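Local coordinates for protein Alp7A (Bacillus subtilis, PDB 5EC0) that binds ADP and, as a bacterial actin-like protein, probably assembles into filaments that segregate plasmid DNA, at residues Val46-Pro49 and Ala50-Lys53; Thr105-Tyr108 and Gln109-Gly113. All coordinates share one frame; numbering follows the deposited sequence.

Contact 1. Residues Val46-Pro49 and Ala50-Lys53; sequences VEDP and ADLK
D48 and D51 meet across a tight turn in which D51 N donates to D48 O at 2.8 Å. One residue on, L52 N donates to P49 O at 3.1 Å, the donor lying well above the carbonyl plane; the two are successive i to i+3 bonds over residues with helical phi/psi. P49 suits the start of this turn, since its ring fixes phi near the helical value and the place asks no N-H of it. The D48 side chain adds a longer grip: with CG anti to the backbone N (chi1 -174°), OD1 reaches forward to A50 N in a weak but nearly straight bond of 3.4 Å, forming an Asx turn over the proline. The turn belongs to the loop that leads into strand 56-62 of this actin-like fold. Its close-packed side is apolar: L52 turns inward against Y107 and A110 of helix 95-112, while V46 rests on L164. D48 and A50 are solvent-exposed, and a small methyl is enough at A50. D51 OD2 lies 3.6 Å from D48 CB and accepts a bond from a water 3.2 Å away. With an alanine here, the D48 side of the turn would probably be left without the carboxylate that lies beside its CB, and the water without this acceptor. The D48 and D51 carboxylates stay 4.5 Å apart, OD2 to OD2, a mild repulsion that solvent probably softens.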
ATOM      1  N   VAL A  46       3.601  -7.412  28.472  1.00 77.45           N
ATOM      2  CA  VAL A  46       2.277  -7.034  27.974  1.00 71.25           C
ATOM      3  C   VAL A  46       1.407  -8.286  27.857  1.00 76.91           C
ATOM      4  O   VAL A  46       1.901  -9.385  27.589  1.00 76.55           O
ATOM      5  CB  VAL A  46       2.339  -6.286  26.617  1.00 59.83           C
ATOM      6  CG1 VAL A  46       3.435  -5.244  26.649  1.00 66.90           C
ATOM      7  CG2 VAL A  46       2.515  -7.243  25.443  1.00 49.60           C
ATOM      8  N   GLU A  47       0.107  -8.115  28.080  0.96 83.48           N
ATOM      9  CA  GLU A  47      -0.809  -9.247  28.188  0.96 85.59           C
ATOM     10  C   GLU A  47      -1.918  -9.199  27.133  0.96 82.78           C
ATOM     11  O   GLU A  47      -2.363 -10.237  26.637  0.96 83.38           O
ATOM     12  CB  GLU A  47      -1.396  -9.282  29.601  0.96 88.56           C
ATOM     13  CG  GLU A  47      -2.215 -10.505  29.931  0.96 90.98           C
ATOM     14  CD  GLU A  47      -3.032 -10.319  31.198  0.96 95.78           C
ATOM     15  OE1 GLU A  47      -3.614  -9.230  31.388  0.96 93.92           O
ATOM     16  OE2 GLU A  47      -3.075 -11.262  32.013  0.96100.43           O
ATOM     17  N   ASP A  48      -2.347  -7.989  26.785  1.00 77.12           N
ATOM     18  CA  ASP A  48      -3.364  -7.783  25.756  1.00 64.13           C
ATOM     19  C   ASP A  48      -2.748  -7.833  24.356  1.00 56.16           C
ATOM     20  O   ASP A  48      -1.926  -6.985  24.004  1.00 51.20           O
ATOM     21  CB  ASP A  48      -4.073  -6.449  25.991  1.00 62.49           C
ATOM     22  CG  ASP A  48      -5.236  -6.221  25.051  1.00 69.28           C
ATOM     23  OD1 ASP A  48      -5.568  -7.121  24.251  1.00 66.91           O
ATOM     24  OD2 ASP A  48      -5.832  -5.125  25.125  1.00 79.62           O
ATOM     25  N   PRO A  49      -3.155  -8.829  23.550  1.00 47.92           N
ATOM     26  CA  PRO A  49      -2.593  -9.045  22.213  1.00 47.77           C
ATOM     27  C   PRO A  49      -2.621  -7.804  21.323  1.00 45.08           C
ATOM     28  O   PRO A  49      -1.780  -7.677  20.429  1.00 44.70           O
ATOM     29  CB  PRO A  49      -3.489 -10.141  21.636  1.00 43.09           C
ATOM     30  CG  PRO A  49      -3.962 -10.892  22.841  1.00 45.57           C
ATOM     31  CD  PRO A  49      -4.135  -9.868  23.914  1.00 43.91           C
ATOM     32  N   ALA A  50      -3.563  -6.899  21.563  1.00 41.90           N
ATOM     33  CA  ALA A  50      -3.664  -5.705  20.735  1.00 44.43           C
ATOM     34  C   ALA A  50      -2.445  -4.818  20.937  1.00 40.94           C
ATOM     35  O   ALA A  50      -2.065  -4.079  20.043  1.00 41.56           O
ATOM     36  CB  ALA A  50      -4.947  -4.935  21.037  1.00 37.07           C
ATOM     37  N   ASP A  51      -1.827  -4.909  22.114  1.00 43.96           N
ATOM     38  CA  ASP A  51      -0.672  -4.078  22.426  1.00 40.62           C
ATOM     39  C   ASP A  51       0.561  -4.495  21.625  1.00 37.33           C
ATOM     40  O   ASP A  51       1.505  -3.733  21.489  1.00 42.76           O
ATOM     41  CB  ASP A  51      -0.363  -4.125  23.924  1.00 52.04           C
ATOM     42  CG  ASP A  51      -1.450  -3.473  24.768  1.00 56.52           C
ATOM     43  OD1 ASP A  51      -2.159  -2.589  24.244  1.00 54.65           O
ATOM     44  OD2 ASP A  51      -1.587  -3.835  25.959  1.00 56.26           O
ATOM     45  N   LEU A  52       0.544  -5.702  21.078  1.00 38.22           N
ATOM     46  CA  LEU A  52       1.695  -6.220  20.349  1.00 33.91           C
ATOM     47  C   LEU A  52       1.998  -5.420  19.075  1.00 38.40           C
ATOM     48  O   LEU A  52       3.138  -5.362  18.623  1.00 39.32           O
ATOM     49  CB  LEU A  52       1.458  -7.682  19.995  1.00 33.12           C
ATOM     50  CG  LEU A  52       2.562  -8.427  19.247  1.00 35.51           C
ATOM     51  CD1 LEU A  52       3.845  -8.480  20.088  1.00 31.93           C
ATOM     52  CD2 LEU A  52       2.083  -9.821  18.874  1.00 35.28           C
ATOM     53  N   LYS A  53       0.971  -4.808  18.500  1.00 35.94           N
ATOM     54  CA  LYS A  53       1.109  -4.153  17.207  1.00 35.62           C
ATOM     55  C   LYS A  53       2.188  -3.074  17.250  1.00 33.99           C
ATOM     56  O   LYS A  53       2.995  -2.962  16.324  1.00 33.71           O
ATOM     57  CB  LYS A  53      -0.227  -3.552  16.764  1.00 39.44           C
ATOM     58  CG  LYS A  53      -0.285  -3.217  15.289  1.00 41.37           C
ATOM     59  CD  LYS A  53      -1.634  -2.645  14.909  1.00 43.81           C
ATOM     60  CE  LYS A  53      -1.466  -1.472  13.960  1.00 46.70           C
ATOM     61  NZ  LYS A  53      -2.749  -1.042  13.344  1.00 52.97           N
TER
HETATM   62  O   HOH W   1      -1.406  -6.126  28.163  1.00 48.59           O

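Contact 2. Residues Thr105-Tyr108 and Gln109-Gly113; sequences TAYY and QALKG
The ring of Y108 takes the side chain of K112 over one face: K112 CG stands 4.0 Å from the ring centroid and 23° off its normal, a CH-pi contact nearest CE1, toward the rim. The rotation about the lysine's CA-CB bond (chi1 -52°) sets CG beside its own backbone N, and the bend that follows leads the ammonium group away, where it makes a cation-pi contact with Y22. A lysine fits here because its methylene stem can lie on an aromatic face while its charge stays at the surface; the tyrosine also packs against M1, I3 and F24. Y107, one residue earlier, points to a different side of the helix. It lies side by side with L111, the two pointing the same way, and L111 CD2 comes within 3.7 Å of Y107 OH. The ring of F24 meets Y107 edge-to-face, giving this buried aromatic a partner in the neighbouring sheet.

Q109 is buried but polar, and its amide is engaged at both ends. A bend at chi2 (-78°) turns the chain so that OE1 accepts from K166 NZ and from a water, 2.7 Å away, which also donates to A106 O. NE2 donates one N-H to K114 O, just beyond the helix. Regular i to i+4 bonds run beneath all this, among them K112 N to Y108 O at 2.9 Å, and G113 N to Q109 O at 2.8 Å prolongs the pattern into the residue that leaves helical angles. Glycine suits that exit, because a beta carbon there would collide with Q109 O. With K166 NZ and a water both donating to OE1, and K114 O accepting from NE2, the glutamine amide is probably polarised and its flip fixed, which probably offsets much of the cost of burying it.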
ATOM      1  N   THR A 105       1.897 -11.505  10.374  1.00 23.55           N
ATOM      2  CA  THR A 105       1.183 -12.759  10.557  1.00 23.48           C
ATOM      3  C   THR A 105       1.162 -13.168  12.054  1.00 32.54           C
ATOM      4  O   THR A 105       0.153 -13.653  12.554  1.00 29.22           O
ATOM      5  CB  THR A 105       1.820 -13.888   9.723  1.00 24.74           C
ATOM      6  OG1 THR A 105       1.901 -13.500   8.343  1.00 24.18           O
ATOM      7  CG2 THR A 105       1.009 -15.174   9.860  1.00 24.76           C
ATOM      8  N   ALA A 106       2.281 -12.980  12.750  1.00 31.41           N
ATOM      9  CA  ALA A 106       2.367 -13.336  14.162  1.00 36.25           C
ATOM     10  C   ALA A 106       1.455 -12.433  14.990  1.00 39.71           C
ATOM     11  O   ALA A 106       0.828 -12.873  15.963  1.00 27.38           O
ATOM     12  CB  ALA A 106       3.800 -13.243  14.652  1.00 31.54           C
ATOM     13  N   TYR A 107       1.374 -11.169  14.584  1.00 35.03           N
ATOM     14  CA  TYR A 107       0.477 -10.228  15.235  1.00 34.45           C
ATOM     15  C   TYR A 107      -0.984 -10.654  15.092  1.00 34.63           C
ATOM     16  O   TYR A 107      -1.751 -10.653  16.063  1.00 30.09           O
ATOM     17  CB  TYR A 107       0.653  -8.829  14.663  1.00 34.94           C
ATOM     18  CG  TYR A 107      -0.455  -7.909  15.106  1.00 35.85           C
ATOM     19  CD1 TYR A 107      -0.602  -7.567  16.447  1.00 36.08           C
ATOM     20  CD2 TYR A 107      -1.372  -7.407  14.192  1.00 33.81           C
ATOM     21  CE1 TYR A 107      -1.622  -6.732  16.864  1.00 35.50           C
ATOM     22  CE2 TYR A 107      -2.394  -6.572  14.600  1.00 32.38           C
ATOM     23  CZ  TYR A 107      -2.508  -6.241  15.941  1.00 30.60           C
ATOM     24  OH  TYR A 107      -3.525  -5.420  16.346  1.00 30.42           O
ATOM     25  N   TYR A 108      -1.371 -11.007  13.872  1.00 33.08           N
ATOM     26  CA  TYR A 108      -2.741 -11.435  13.622  1.00 36.45           C
ATOM     27  C   TYR A 108      -3.051 -12.704  14.412  1.00 39.19           C
ATOM     28  O   TYR A 108      -4.156 -12.857  14.943  1.00 35.69           O
ATOM     29  CB  TYR A 108      -2.974 -11.665  12.132  1.00 30.33           C
ATOM     30  CG  TYR A 108      -4.374 -12.125  11.807  1.00 30.49           C
ATOM     31  CD1 TYR A 108      -5.401 -11.201  11.600  1.00 28.71           C
ATOM     32  CD2 TYR A 108      -4.672 -13.478  11.688  1.00 30.32           C
ATOM     33  CE1 TYR A 108      -6.685 -11.614  11.288  1.00 30.08           C
ATOM     34  CE2 TYR A 108      -5.961 -13.906  11.388  1.00 30.87           C
ATOM     35  CZ  TYR A 108      -6.964 -12.971  11.183  1.00 37.24           C
ATOM     36  OH  TYR A 108      -8.244 -13.393  10.872  1.00 35.43           O
ATOM     37  N   GLN A 109      -2.071 -13.606  14.498  1.00 36.75           N
ATOM     38  CA  GLN A 109      -2.253 -14.839  15.258  1.00 40.15           C
ATOM     39  C   GLN A 109      -2.482 -14.535  16.736  1.00 40.02           C
ATOM     40  O   GLN A 109      -3.344 -15.147  17.371  1.00 43.81           O
ATOM     41  CB  GLN A 109      -1.052 -15.772  15.103  1.00 34.53           C
ATOM     42  CG  GLN A 109      -1.329 -17.199  15.529  1.00 30.55           C
ATOM     43  CD  GLN A 109      -1.327 -17.425  17.055  1.00 40.00           C
ATOM     44  OE1 GLN A 109      -0.492 -16.880  17.787  1.00 40.26           O
ATOM     45  NE2 GLN A 109      -2.269 -18.238  17.528  1.00 37.97           N
ATOM     46  N   ALA A 110      -1.703 -13.601  17.279  1.00 39.07           N
ATOM     47  CA  ALA A 110      -1.822 -13.228  18.689  1.00 37.93           C
ATOM     48  C   ALA A 110      -3.151 -12.530  18.956  1.00 35.56           C
ATOM     49  O   ALA A 110      -3.769 -12.742  19.993  1.00 42.93           O
ATOM     50  CB  ALA A 110      -0.671 -12.331  19.107  1.00 36.21           C
ATOM     51  N   LEU A 111      -3.578 -11.694  18.013  1.00 32.65           N
ATOM     52  CA  LEU A 111      -4.826 -10.951  18.147  1.00 38.53           C
ATOM     53  C   LEU A 111      -6.049 -11.859  18.079  1.00 42.41           C
ATOM     54  O   LEU A 111      -6.910 -11.794  18.946  1.00 43.14           O
ATOM     55  CB  LEU A 111      -4.928  -9.869  17.061  1.00 36.42           C
ATOM     56  CG  LEU A 111      -6.087  -8.869  17.159  1.00 36.58           C
ATOM     57  CD1 LEU A 111      -5.972  -8.016  18.427  1.00 37.91           C
ATOM     58  CD2 LEU A 111      -6.151  -7.975  15.923  1.00 38.52           C
ATOM     59  N   LYS A 112      -6.122 -12.704  17.053  1.00 39.62           N
ATOM     60  CA  LYS A 112      -7.343 -13.462  16.779  1.00 41.57           C
ATOM     61  C   LYS A 112      -7.274 -14.951  17.126  1.00 44.41           C
ATOM     62  O   LYS A 112      -8.281 -15.644  17.020  1.00 50.36           O
ATOM     63  CB  LYS A 112      -7.725 -13.327  15.304  1.00 39.61           C
ATOM     64  CG  LYS A 112      -7.796 -11.901  14.793  1.00 43.20           C
ATOM     65  CD  LYS A 112      -9.050 -11.180  15.282  1.00 48.14           C
ATOM     66  CE  LYS A 112      -9.367  -9.980  14.378  1.00 49.52           C
ATOM     67  NZ  LYS A 112     -10.717  -9.367  14.614  1.00 50.14           N
ATOM     68  N   GLY A 113      -6.107 -15.448  17.527  1.00 42.71           N
ATOM     69  CA  GLY A 113      -5.951 -16.875  17.774  1.00 41.92           C
ATOM     70  C   GLY A 113      -5.676 -17.275  19.216  1.00 42.30           C
ATOM     71  O   GLY A 113      -5.740 -16.460  20.126  1.00 43.03           O
TER
HETATM   72  O   HOH W   2       1.488 -15.085  17.634  1.00 31.64           O

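In the fold
From the N terminus the chain meets contact 1 first, in the loop between helix 35-38 and strand 56-62, and contact 2 later, at the end of helix 95-112. Each is local: contact 1 a turn in a loop, contact 2 the last turns of a helix, so neither closes a long loop; they follow in series and neither nest nor cross. Yet they touch in space: P49 CB lies 3.1 Å from A110 O, L52 CD2 packs on the A110 methyl, and K53 CB approaches Y107 CE1. The loop is thereby laid on the C-terminal part of the helix, whose other sides rest on strands 2-10, 22-33 and 166-179. The K53 side chain, also weakly bonded to E25 O, lies about 10 Å from the bound ADP.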